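Local coordinates for protein flavin-dependent thymidylate synthase (Thermus thermophilus, PDB 6J61) that probably catalyses the reductive methylation of dUMP to dTMP, with methylenetetrahydrofolate as methyl donor, NADPH as reductant and FAD as bound cofactor, at residues Leu5-Leu10 with Ala197-Glu202; His69-Ile74 with Lys99-Glu104; Ala77-Arg82 with Lys182-Pro187. All blocks are in the same frame, centred on the assembly; numbering follows the deposited sequence.

Contact 1 (Leu5-Leu10 with Ala197-Glu202); sequences LTIPVL and ARAIAE
Ile7 and Ala199 mark the closest pairing of the two backbones, their CA atoms 6.3 Å apart, where strand 6-9 runs nearly antiparallel to the helical segment 197-202, the axes 9.0 Å apart at 162°. No hydrogen bond spans the gap, and the interface illustrates how a helix can lie against a sheet through a very small residue. The methyl of Ala199 is the meeting point. Ile7 CG2 touches Ala199 CB at 4.0 Å, and Val9, two residues on and therefore on the same side of the strand, brings its own CG2 to the same CB at 3.9 Å. Both residues direct CB at the helix, whereas Pro8 between them turns away. In Val9 it is CG1 that stands anti to the backbone N (chi1 -172°), which leaves CG2 as the branch facing the alanine. Ile7 also uses its longer branch: with CA and CD1 anti across the CB-CG1 bond (chi2 170°), CD1 extends past the alanine methyl to lie 3.3 Å from Ala199 O, a van der Waals contact of the methyl with a backbone carbonyl oxygen. The same CD1 reaches Glu202 CB at 4.2 Å, one helical turn further on, while the Glu202 carboxylate leads away from the strand. Val15 of strand 13-21 packs on both Ala199 and Val9, and the backbone of Ile7 is hydrogen-bonded to that of Val15. Around the helix from Ala199, Ile200 rests on Leu177 and Phe180 of helix 174-184, so that helix 191-207 touches both this neighbour and strand 6-9, one of the two edge strands of the sheet within the chain.

Contact 2 (His69-Ile74 with Lys99-Glu104); sequences HVKAPI and KEEFYE
Lys71 and Glu101 form a salt bridge between strand 65-73 of the antiparallel sheet and an irregular loop that has just made an inverse gamma turn centred on Glu100. Lys71 is extended along its whole length, CG being anti to the backbone N (chi1 -177°), and its ammonium group meets the Glu101 carboxylate with the two side chains crossing at about a right angle. NZ donates to OE2 at 2.7 Å, although the modelled place of that oxygen is less certain. An alanine in place of Glu101 would probably leave the Lys71 ammonium without this mate, with the like charge of Lys99 NZ still only 5.8 Å from Lys71 NZ. Other polar groups find partners beyond the two segments: His69 is held at both nitrogens, ND1 by Arg16 and NE2 by Glu167, while Lys71 O accepts from Tyr196 OH. On the loop, Phe102 O accepts from Lys12, Glu104 OE1 is bridged to Arg133, and Tyr103 OH has a weak bond to Glu192. At the end of the strand, where Pro73 is the N-cap of helix 74-80, the contact turns apolar, and Pro73 CG sits 3.4 Å from Tyr103 CB.

Contact 3 (Ala77-Arg82 with Lys182-Pro187); sequences ARQWFR and KLRLAP. With FAD (flavin-adenine dinucleotide), chain N; PO4 (phosphate ion), chain F; PO4 (phosphate ion), chain L.
The guanidinium of Arg184 lies with one face over Gln79 CB, which is 3.9 Å from NH1, and carries an oxygen of one bound phosphate at its edge. That oxygen, O1 of the chain F ion, takes a weak but nearly straight bond from Arg184 NH1 (3.4 Å, 169°). Arg184 NH2 comes within 3.0 Å of Gln79 O at too poor an angle for a hydrogen bond, and NE is bonded to His83. The Arg82 guanidinium is sandwiched: Arg78 O lies above one face and FAD O2 above the other, both offset toward the rim, while an oxygen of the chain L phosphate lies at its edge; the chain F ion is modelled too close to NH1 for its bonding there to be judged. Arg82 NH2 donates to O3 of the chain L phosphate at 3.0 Å and also forms a salt bridge with Glu90 of the third subunit. Gln79, extended beyond CG, carries NE2 to O1 of the chain L phosphate at 2.8 Å. Ser92, Gly93 and Arg157 of the third subunit add phosphate ligands. The ions probably come from the crystallisation liquor, yet such an anion pocket beside the flavin is consistent with the predicted intersubunit dUMP site of ThyX enzymes, with Arg82 opening the ThyX motif and Arg184 the predicted activating residue.

Overall arrangement
The three contacts show how one sheet and its flanking helices are tied together around a site that contact 3 alone lines. Their centres form a triangle, contact 1 lying about 15 Å from contact 2 and 14 Å from contact 3, with about 17 Å between contacts 2 and 3. Along the chain, contact 1 spans the other two, whose segments alternate. Strands 6-9 and 65-73 belong to the same antiparallel sheet, and helix 74-80 leads directly from contact 2 into contact 3. Packing links them: Leu10 meets Tyr103, Ile200 and Val70 both meet Trp80, and Ala197 meets Arg184. Contacts 2 and 3 also touch the third subunit, which fits a homotetramer with intersubunit FAD sites.

Contact 1 (Leu5-Leu10 with Ala197-Glu202)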
loop_
_atom_site.group_PDB
_atom_site.type_symbol
_atom_site.label_atom_id
_atom_site.label_comp_id
_atom_site.label_asym_id
_atom_site.label_seq_id
_atom_site.Cartn_x
_atom_site.Cartn_y
_atom_site.Cartn_z
ATOM N N LEU A 5 20.830 -16.641 8.926
ATOM C CA LEU A 5 21.814 -17.436 8.145
ATOM C C LEU A 5 21.980 -16.807 6.767
ATOM O O LEU A 5 21.247 -15.887 6.403
ATOM C CB LEU A 5 21.333 -18.887 8.006
ATOM C CG LEU A 5 22.399 -19.973 8.229
ATOM C CD1 LEU A 5 21.735 -21.333 8.341
ATOM C CD2 LEU A 5 23.416 -19.966 7.097
ATOM N N THR A 6 22.948 -17.304 6.009
ATOM C CA THR A 6 23.215 -16.800 4.676
ATOM C C THR A 6 23.128 -17.947 3.695
ATOM O O THR A 6 23.428 -19.079 4.043
ATOM C CB THR A 6 24.623 -16.226 4.587
ATOM O OG1 THR A 6 24.772 -15.190 5.564
ATOM C CG2 THR A 6 24.885 -15.672 3.197
ATOM N N ILE A 7 22.721 -17.666 2.467
ATOM C CA ILE A 7 22.642 -18.714 1.462
ATOM C C ILE A 7 23.160 -18.178 0.147
ATOM O O ILE A 7 22.735 -17.127 -0.314
ATOM C CB ILE A 7 21.199 -19.185 1.226
ATOM C CG1 ILE A 7 20.619 -19.792 2.502
ATOM C CG2 ILE A 7 21.167 -20.192 0.079
ATOM C CD1 ILE A 7 19.137 -20.050 2.395
ATOM N N PRO A 8 24.089 -18.893 -0.483
ATOM C CA PRO A 8 24.605 -18.395 -1.762
ATOM C C PRO A 8 23.612 -18.656 -2.885
ATOM O O PRO A 8 22.910 -19.668 -2.881
ATOM C CB PRO A 8 25.892 -19.207 -1.970
ATOM C CG PRO A 8 26.238 -19.705 -0.599
ATOM C CD PRO A 8 24.897 -20.019 0.006
ATOM N N VAL A 9 23.544 -17.737 -3.836
ATOM C CA VAL A 9 22.677 -17.916 -4.990
ATOM C C VAL A 9 23.462 -17.441 -6.191
ATOM O O VAL A 9 24.160 -16.431 -6.128
ATOM C CB VAL A 9 21.369 -17.100 -4.909
ATOM C CG1 VAL A 9 20.456 -17.511 -6.070
ATOM C CG2 VAL A 9 20.679 -17.317 -3.564
ATOM N N LEU A 10 23.335 -18.172 -7.285
ATOM C CA LEU A 10 24.042 -17.857 -8.517
ATOM C C LEU A 10 25.539 -17.855 -8.260
ATOM O O LEU A 10 26.004 -18.372 -7.242
ATOM C CB LEU A 10 23.597 -16.508 -9.075
ATOM C CG LEU A 10 22.103 -16.405 -9.380
ATOM C CD1 LEU A 10 21.832 -15.107 -10.145
ATOM C CD2 LEU A 10 21.656 -17.603 -10.195
ATOM N N ALA A 197 14.146 -17.099 -4.692
ATOM C CA ALA A 197 12.937 -17.413 -3.939
ATOM C C ALA A 197 13.130 -18.739 -3.181
ATOM O O ALA A 197 12.615 -18.916 -2.075
ATOM C CB ALA A 197 11.730 -17.488 -4.898
ATOM N N ARG A 198 13.879 -19.667 -3.776
ATOM C CA ARG A 198 14.138 -20.953 -3.132
ATOM C C ARG A 198 14.943 -20.715 -1.850
ATOM O O ARG A 198 14.640 -21.262 -0.784
ATOM C CB ARG A 198 14.917 -21.894 -4.065
ATOM C CG ARG A 198 14.133 -22.408 -5.268
ATOM C CD ARG A 198 14.581 -23.831 -5.629
ATOM N NE ARG A 198 14.981 -23.983 -7.033
ATOM C CZ ARG A 198 14.155 -24.269 -8.041
ATOM N NH1 ARG A 198 12.854 -24.445 -7.818
ATOM N NH2 ARG A 198 14.632 -24.380 -9.280
ATOM N N ALA A 199 15.970 -19.885 -1.964
ATOM C CA ALA A 199 16.800 -19.556 -0.823
ATOM C C ALA A 199 15.921 -19.019 0.309
ATOM O O ALA A 199 15.985 -19.483 1.449
ATOM C CB ALA A 199 17.826 -18.514 -1.229
ATOM N N ILE A 200 15.096 -18.037 -0.019
ATOM C CA ILE A 200 14.225 -17.437 0.969
ATOM C C ILE A 200 13.273 -18.460 1.566
ATOM O O ILE A 200 13.085 -18.512 2.784
ATOM C CB ILE A 200 13.433 -16.269 0.348
ATOM C CG1 ILE A 200 14.408 -15.144 0.008
ATOM C CG2 ILE A 200 12.340 -15.786 1.300
ATOM C CD1 ILE A 200 13.755 -13.925 -0.557
ATOM N N ALA A 201 12.680 -19.273 0.700
ATOM C CA ALA A 201 11.741 -20.296 1.134
ATOM C C ALA A 201 12.411 -21.166 2.196
ATOM O O ALA A 201 11.822 -21.478 3.242
ATOM C CB ALA A 201 11.316 -21.141 -0.058
ATOM N N GLU A 202 13.654 -21.546 1.931
ATOM C CA GLU A 202 14.386 -22.371 2.876
ATOM C C GLU A 202 14.477 -21.692 4.242
ATOM O O GLU A 202 14.215 -22.311 5.274
ATOM C CB GLU A 202 15.790 -22.656 2.351
ATOM C CG GLU A 202 16.343 -23.972 2.831
ATOM C CD GLU A 202 15.495 -25.149 2.374
ATOM O OE1 GLU A 202 15.383 -25.362 1.142
ATOM O OE2 GLU A 202 14.937 -25.854 3.249
#

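Contact 2 (His69-Ile74 with Lys99-Glu104)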
loop_
_atom_site.group_PDB
_atom_site.type_symbol
_atom_site.label_atom_id
_atom_site.label_comp_id
_atom_site.label_asym_id
_atom_site.label_seq_id
_atom_site.Cartn_x
_atom_site.Cartn_y
_atom_site.Cartn_z
ATOM N N HIS A 69 19.210 -9.269 3.468
ATOM C CA HIS A 69 20.318 -8.565 2.838
ATOM C C HIS A 69 20.494 -9.406 1.575
ATOM O O HIS A 69 20.903 -10.570 1.641
ATOM C CB HIS A 69 21.563 -8.642 3.730
ATOM C CG HIS A 69 22.778 -7.974 3.154
ATOM N ND1 HIS A 69 23.991 -7.950 3.807
ATOM C CD2 HIS A 69 22.969 -7.313 1.987
ATOM C CE1 HIS A 69 24.875 -7.305 3.069
ATOM N NE2 HIS A 69 24.281 -6.907 1.959
ATOM N N VAL A 70 20.148 -8.834 0.428
ATOM C CA VAL A 70 20.228 -9.564 -0.830
ATOM C C VAL A 70 21.191 -8.937 -1.827
ATOM O O VAL A 70 21.227 -7.719 -2.006
ATOM C CB VAL A 70 18.830 -9.646 -1.511
ATOM C CG1 VAL A 70 18.868 -10.607 -2.713
ATOM C CG2 VAL A 70 17.778 -10.065 -0.493
ATOM N N LYS A 71 21.966 -9.789 -2.487
ATOM C CA LYS A 71 22.921 -9.360 -3.502
ATOM C C LYS A 71 22.465 -10.083 -4.766
ATOM O O LYS A 71 22.377 -11.315 -4.785
ATOM C CB LYS A 71 24.337 -9.801 -3.103
ATOM C CG LYS A 71 25.433 -9.347 -4.049
ATOM C CD LYS A 71 26.809 -9.765 -3.562
ATOM C CE LYS A 71 27.877 -9.264 -4.526
ATOM N NZ LYS A 71 29.232 -9.804 -4.228
ATOM N N ALA A 72 22.162 -9.327 -5.814
ATOM C CA ALA A 72 21.687 -9.937 -7.044
ATOM C C ALA A 72 21.866 -9.071 -8.268
ATOM O O ALA A 72 22.091 -7.872 -8.171
ATOM C CB ALA A 72 20.210 -10.296 -6.898
ATOM N N PRO A 73 21.758 -9.681 -9.457
ATOM C CA PRO A 73 21.905 -8.952 -10.719
ATOM C C PRO A 73 20.762 -7.938 -10.832
ATOM O O PRO A 73 19.640 -8.196 -10.390
ATOM C CB PRO A 73 21.804 -10.057 -11.768
ATOM C CG PRO A 73 22.287 -11.260 -11.037
ATOM C CD PRO A 73 21.630 -11.128 -9.701
ATOM N N ILE A 74 21.042 -6.789 -11.428
ATOM C CA ILE A 74 20.034 -5.764 -11.570
ATOM C C ILE A 74 18.757 -6.294 -12.214
ATOM O O ILE A 74 17.661 -6.001 -11.726
ATOM C CB ILE A 74 20.595 -4.559 -12.366
ATOM C CG1 ILE A 74 21.601 -3.813 -11.496
ATOM C CG2 ILE A 74 19.496 -3.605 -12.765
ATOM C CD1 ILE A 74 22.334 -2.695 -12.225
ATOM N N LYS A 99 31.063 -1.909 -7.952
ATOM C CA LYS A 99 31.994 -3.020 -7.960
ATOM C C LYS A 99 31.842 -3.772 -9.275
ATOM O O LYS A 99 30.737 -3.933 -9.776
ATOM C CB LYS A 99 31.674 -3.920 -6.772
ATOM C CG LYS A 99 32.794 -4.825 -6.312
ATOM C CD LYS A 99 32.458 -5.458 -4.957
ATOM C CE LYS A 99 32.334 -4.395 -3.863
ATOM N NZ LYS A 99 32.037 -4.979 -2.523
ATOM N N GLU A 100 32.953 -4.222 -9.843
ATOM C CA GLU A 100 32.904 -4.943 -11.113
ATOM C C GLU A 100 32.491 -6.405 -10.946
ATOM O O GLU A 100 33.263 -7.324 -11.254
ATOM C CB GLU A 100 34.255 -4.897 -11.826
ATOM C CG GLU A 100 34.174 -5.490 -13.220
ATOM C CD GLU A 100 35.520 -5.731 -13.839
ATOM O OE1 GLU A 100 36.279 -4.757 -14.010
ATOM O OE2 GLU A 100 35.817 -6.902 -14.158
ATOM N N GLU A 101 31.279 -6.621 -10.456
ATOM C CA GLU A 101 30.796 -7.974 -10.273
ATOM C C GLU A 101 29.632 -8.225 -11.213
ATOM O O GLU A 101 28.642 -7.496 -11.211
ATOM C CB GLU A 101 30.380 -8.190 -8.821
ATOM C CG GLU A 101 31.556 -8.266 -7.864
ATOM C CD GLU A 101 31.127 -8.315 -6.410
ATOM O OE1 GLU A 101 31.976 -8.617 -5.552
ATOM O OE2 GLU A 101 29.943 -8.041 -6.121
ATOM N N PHE A 102 29.767 -9.257 -12.033
ATOM C CA PHE A 102 28.729 -9.598 -12.980
ATOM C C PHE A 102 28.267 -11.030 -12.853
ATOM O O PHE A 102 29.033 -11.919 -12.492
ATOM C CB PHE A 102 29.207 -9.364 -14.409
ATOM C CG PHE A 102 29.567 -7.948 -14.697
ATOM C CD1 PHE A 102 30.796 -7.437 -14.298
ATOM C CD2 PHE A 102 28.679 -7.119 -15.368
ATOM C CE1 PHE A 102 31.137 -6.117 -14.567
ATOM C CE2 PHE A 102 29.008 -5.797 -15.642
ATOM C CZ PHE A 102 30.243 -5.295 -15.242
ATOM N N TYR A 103 26.995 -11.238 -13.159
ATOM C CA TYR A 103 26.406 -12.558 -13.115
ATOM C C TYR A 103 26.689 -13.304 -14.418
ATOM O O TYR A 103 26.166 -12.950 -15.476
ATOM C CB TYR A 103 24.897 -12.461 -12.921
ATOM C CG TYR A 103 24.167 -13.688 -13.389
ATOM C CD1 TYR A 103 24.417 -14.933 -12.804
ATOM C CD2 TYR A 103 23.227 -13.611 -14.414
ATOM C CE1 TYR A 103 23.747 -16.076 -13.225
ATOM C CE2 TYR A 103 22.548 -14.750 -14.850
ATOM C CZ TYR A 103 22.810 -15.979 -14.248
ATOM O OH TYR A 103 22.118 -17.103 -14.646
ATOM N N GLU A 104 27.521 -14.334 -14.342
ATOM C CA GLU A 104 27.821 -15.112 -15.525
ATOM C C GLU A 104 27.087 -16.438 -15.374
ATOM O O GLU A 104 27.403 -17.248 -14.512
ATOM C CB GLU A 104 29.337 -15.292 -15.664
ATOM C CG GLU A 104 30.067 -13.962 -15.849
ATOM C CD GLU A 104 31.546 -14.122 -16.200
ATOM O OE1 GLU A 104 31.852 -14.833 -17.184
ATOM O OE2 GLU A 104 32.400 -13.525 -15.503
#

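Contact 3 (Ala77-Arg82 with Lys182-Pro187)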
loop_
_atom_site.group_PDB
_atom_site.type_symbol
_atom_site.label_atom_id
_atom_site.label_comp_id
_atom_site.label_asym_id
_atom_site.label_seq_id
_atom_site.Cartn_x
_atom_site.Cartn_y
_atom_site.Cartn_z
ATOM N N ALA A 77 16.824 -7.856 -9.693
ATOM C CA ALA A 77 16.365 -6.851 -8.742
ATOM C C ALA A 77 15.097 -6.148 -9.207
ATOM O O ALA A 77 14.215 -5.861 -8.401
ATOM C CB ALA A 77 17.457 -5.828 -8.494
ATOM N N ARG A 78 15.008 -5.873 -10.505
ATOM C CA ARG A 78 13.850 -5.195 -11.066
ATOM C C ARG A 78 12.546 -5.991 -10.981
ATOM O O ARG A 78 11.469 -5.403 -10.815
ATOM C CB ARG A 78 14.134 -4.784 -12.516
ATOM C CG ARG A 78 15.016 -3.550 -12.597
ATOM C CD ARG A 78 15.501 -3.257 -14.001
ATOM N NE ARG A 78 14.440 -2.837 -14.911
ATOM C CZ ARG A 78 14.065 -3.520 -15.992
ATOM N NH1 ARG A 78 14.659 -4.666 -16.297
ATOM N NH2 ARG A 78 13.107 -3.044 -16.776
ATOM N N GLN A 79 12.633 -7.316 -11.098
ATOM C CA GLN A 79 11.445 -8.159 -11.010
ATOM C C GLN A 79 11.083 -8.247 -9.544
ATOM O O GLN A 79 9.917 -8.274 -9.160
ATOM C CB GLN A 79 11.744 -9.559 -11.532
ATOM C CG GLN A 79 12.506 -9.543 -12.830
ATOM C CD GLN A 79 12.599 -10.908 -13.453
ATOM O OE1 GLN A 79 12.924 -11.882 -12.779
ATOM N NE2 GLN A 79 12.324 -10.990 -14.754
ATOM N N TRP A 80 12.111 -8.292 -8.723
ATOM C CA TRP A 80 11.910 -8.369 -7.305
ATOM C C TRP A 80 11.210 -7.105 -6.808
ATOM O O TRP A 80 10.321 -7.174 -5.953
ATOM C CB TRP A 80 13.261 -8.519 -6.609
ATOM C CG TRP A 80 13.190 -9.098 -5.233
ATOM C CD1 TRP A 80 12.320 -8.759 -4.231
ATOM C CD2 TRP A 80 14.059 -10.092 -4.689
ATOM N NE1 TRP A 80 12.598 -9.485 -3.092
ATOM C CE2 TRP A 80 13.662 -10.311 -3.348
ATOM C CE3 TRP A 80 15.138 -10.816 -5.200
ATOM C CZ2 TRP A 80 14.309 -11.226 -2.518
ATOM C CZ3 TRP A 80 15.783 -11.722 -4.370
ATOM C CH2 TRP A 80 15.368 -11.920 -3.047
ATOM N N PHE A 81 11.601 -5.953 -7.345
ATOM C CA PHE A 81 11.026 -4.689 -6.896
ATOM C C PHE A 81 9.607 -4.417 -7.384
ATOM O O PHE A 81 8.979 -3.458 -6.942
ATOM C CB PHE A 81 11.955 -3.517 -7.257
ATOM C CG PHE A 81 13.301 -3.571 -6.579
ATOM C CD1 PHE A 81 13.612 -4.592 -5.677
ATOM C CD2 PHE A 81 14.275 -2.618 -6.864
ATOM C CE1 PHE A 81 14.879 -4.662 -5.072
ATOM C CE2 PHE A 81 15.543 -2.682 -6.264
ATOM C CZ PHE A 81 15.840 -3.705 -5.369
ATOM N N ARG A 82 9.108 -5.263 -8.282
ATOM C CA ARG A 82 7.745 -5.123 -8.795
ATOM C C ARG A 82 6.764 -5.318 -7.648
ATOM O O ARG A 82 5.593 -4.967 -7.759
ATOM C CB ARG A 82 7.456 -6.168 -9.879
ATOM C CG ARG A 82 8.141 -5.914 -11.212
ATOM C CD ARG A 82 7.603 -4.659 -11.883
ATOM N NE ARG A 82 8.426 -4.229 -13.016
ATOM C CZ ARG A 82 8.713 -4.992 -14.064
ATOM N NH1 ARG A 82 8.244 -6.233 -14.133
ATOM N NH2 ARG A 82 9.477 -4.515 -15.037
ATOM N N LYS A 182 4.995 -17.639 -3.786
ATOM C CA LYS A 182 4.041 -18.306 -4.662
ATOM C C LYS A 182 4.271 -17.894 -6.112
ATOM O O LYS A 182 4.187 -18.721 -7.016
ATOM C CB LYS A 182 2.609 -17.959 -4.243
ATOM C CG LYS A 182 1.511 -18.510 -5.146
ATOM C CD LYS A 182 1.570 -20.031 -5.251
ATOM C CE LYS A 182 0.563 -20.581 -6.280
ATOM N NZ LYS A 182 0.727 -22.047 -6.543
ATOM N N LEU A 183 4.571 -16.617 -6.332
ATOM C CA LEU A 183 4.816 -16.111 -7.677
ATOM C C LEU A 183 6.218 -16.388 -8.210
ATOM O O LEU A 183 6.378 -16.788 -9.357
ATOM C CB LEU A 183 4.557 -14.607 -7.732
ATOM C CG LEU A 183 3.084 -14.201 -7.680
ATOM C CD1 LEU A 183 2.971 -12.700 -7.432
ATOM C CD2 LEU A 183 2.401 -14.608 -8.983
ATOM N N ARG A 184 7.234 -16.186 -7.381
ATOM C CA ARG A 184 8.601 -16.394 -7.822
ATOM C C ARG A 184 9.083 -17.831 -7.746
ATOM O O ARG A 184 10.156 -18.169 -8.258
ATOM C CB ARG A 184 9.523 -15.475 -7.040
ATOM C CG ARG A 184 9.113 -14.033 -7.173
ATOM C CD ARG A 184 9.110 -13.587 -8.629
ATOM N NE ARG A 184 8.533 -12.257 -8.755
ATOM C CZ ARG A 184 8.431 -11.584 -9.893
ATOM N NH1 ARG A 184 8.876 -12.113 -11.018
ATOM N NH2 ARG A 184 7.869 -10.383 -9.904
ATOM N N LEU A 185 8.299 -18.681 -7.100
ATOM C CA LEU A 185 8.645 -20.089 -7.010
ATOM C C LEU A 185 7.974 -20.789 -8.203
ATOM O O LEU A 185 8.385 -21.864 -8.624
ATOM C CB LEU A 185 8.148 -20.661 -5.680
ATOM C CG LEU A 185 9.154 -21.363 -4.760
ATOM C CD1 LEU A 185 10.569 -20.880 -5.018
ATOM C CD2 LEU A 185 8.757 -21.121 -3.307
ATOM N N ALA A 186 6.947 -20.155 -8.760
ATOM C CA ALA A 186 6.239 -20.710 -9.902
ATOM C C ALA A 186 7.208 -20.885 -11.053
ATOM O O ALA A 186 8.143 -20.101 -11.211
ATOM C CB ALA A 186 5.112 -19.786 -10.319
ATOM N N PRO A 187 6.992 -21.918 -11.880
ATOM C CA PRO A 187 7.876 -22.171 -13.027
ATOM C C PRO A 187 7.813 -21.118 -14.128
ATOM O O PRO A 187 8.606 -21.153 -15.060
ATOM C CB PRO A 187 7.451 -23.566 -13.504
ATOM C CG PRO A 187 6.013 -23.666 -13.073
ATOM C CD PRO A 187 6.018 -23.013 -11.706
HETATM P PA FAD N . 2.879 -6.690 -4.614
HETATM O O1A FAD N . 3.538 -5.605 -5.384
HETATM O O2A FAD N . 3.776 -7.046 -3.316
HETATM O O5B FAD N . 1.436 -6.172 -4.141
HETATM C C5B FAD N . 0.703 -7.254 -3.561
HETATM C C4B FAD N . -0.759 -6.828 -3.514
HETATM O O4B FAD N . -0.881 -5.649 -2.687
HETATM C C3B FAD N . -1.256 -6.436 -4.895
HETATM O O3B FAD N . -1.763 -7.537 -5.649
HETATM C C2B FAD N . -2.311 -5.378 -4.604
HETATM O O2B FAD N . -3.586 -5.997 -4.392
HETATM C C1B FAD N . -1.764 -4.665 -3.338
HETATM N N9A FAD N . -1.019 -3.403 -3.637
HETATM C C8A FAD N . 0.262 -3.102 -3.238
HETATM N N7A FAD N . 0.614 -1.918 -3.658
HETATM C C5A FAD N . -0.402 -1.366 -4.353
HETATM C C6A FAD N . -0.605 -0.128 -5.033
HETATM N N6A FAD N . 0.395 0.825 -5.068
HETATM N N1A FAD N . -1.792 0.098 -5.641
HETATM C C2A FAD N . -2.775 -0.815 -5.619
HETATM N N3A FAD N . -2.629 -1.994 -4.993
HETATM C C4A FAD N . -1.477 -2.309 -4.356
HETATM N N1 FAD N . 4.844 -6.753 -15.129
HETATM C C2 FAD N . 5.081 -5.892 -16.131
HETATM O O2 FAD N . 5.310 -4.728 -15.852
HETATM N N3 FAD N . 5.077 -6.253 -17.438
HETATM C C4 FAD N . 4.824 -7.552 -17.837
HETATM O O4 FAD N . 4.822 -7.859 -19.019
HETATM C C4X FAD N . 4.546 -8.564 -16.765
HETATM N N5 FAD N . 4.281 -9.844 -17.023
HETATM C C5X FAD N . 4.028 -10.746 -16.032
HETATM C C6 FAD N . 3.741 -12.116 -16.364
HETATM C C7 FAD N . 3.478 -13.046 -15.362
HETATM C C7M FAD N . 3.180 -14.480 -15.761
HETATM C C8 FAD N . 3.492 -12.651 -13.979
HETATM C C8M FAD N . 3.207 -13.650 -12.877
HETATM C C9 FAD N . 3.770 -11.320 -13.623
HETATM C C9A FAD N . 4.043 -10.335 -14.632
HETATM N N10 FAD N . 4.325 -8.965 -14.307
HETATM C C10 FAD N . 4.577 -8.063 -15.348
HETATM C "C1'" FAD N . 4.363 -8.471 -12.907
HETATM C "C2'" FAD N . 2.961 -8.234 -12.288
HETATM O "O2'" FAD N . 2.183 -7.355 -13.106
HETATM C "C3'" FAD N . 3.108 -7.639 -10.865
HETATM O "O3'" FAD N . 3.682 -6.321 -10.943
HETATM C "C4'" FAD N . 4.002 -8.547 -9.962
HETATM O "O4'" FAD N . 3.685 -9.938 -10.168
HETATM C "C5'" FAD N . 3.787 -8.202 -8.490
HETATM O "O5'" FAD N . 2.549 -8.777 -8.077
HETATM P P FAD N . 1.889 -7.861 -6.927
HETATM O O1P FAD N . 1.837 -6.436 -7.363
HETATM O O2P FAD N . 0.410 -8.416 -6.670
HETATM O O3P FAD N . 2.781 -8.048 -5.542
HETATM P P PO4 F . 8.560 -9.284 -14.402
HETATM O O1 PO4 F . 8.785 -10.740 -14.181
HETATM O O2 PO4 F . 8.130 -9.058 -15.806
HETATM O O3 PO4 F . 9.819 -8.544 -14.139
HETATM O O4 PO4 F . 7.505 -8.799 -13.481
HETATM P P PO4 L . 11.243 -8.078 -16.949
HETATM O O1 PO4 L . 12.458 -8.657 -16.318
HETATM O O2 PO4 L . 11.621 -7.410 -18.220
HETATM O O3 PO4 L . 10.636 -7.085 -16.030
HETATM O O4 PO4 L . 10.262 -9.160 -17.223
#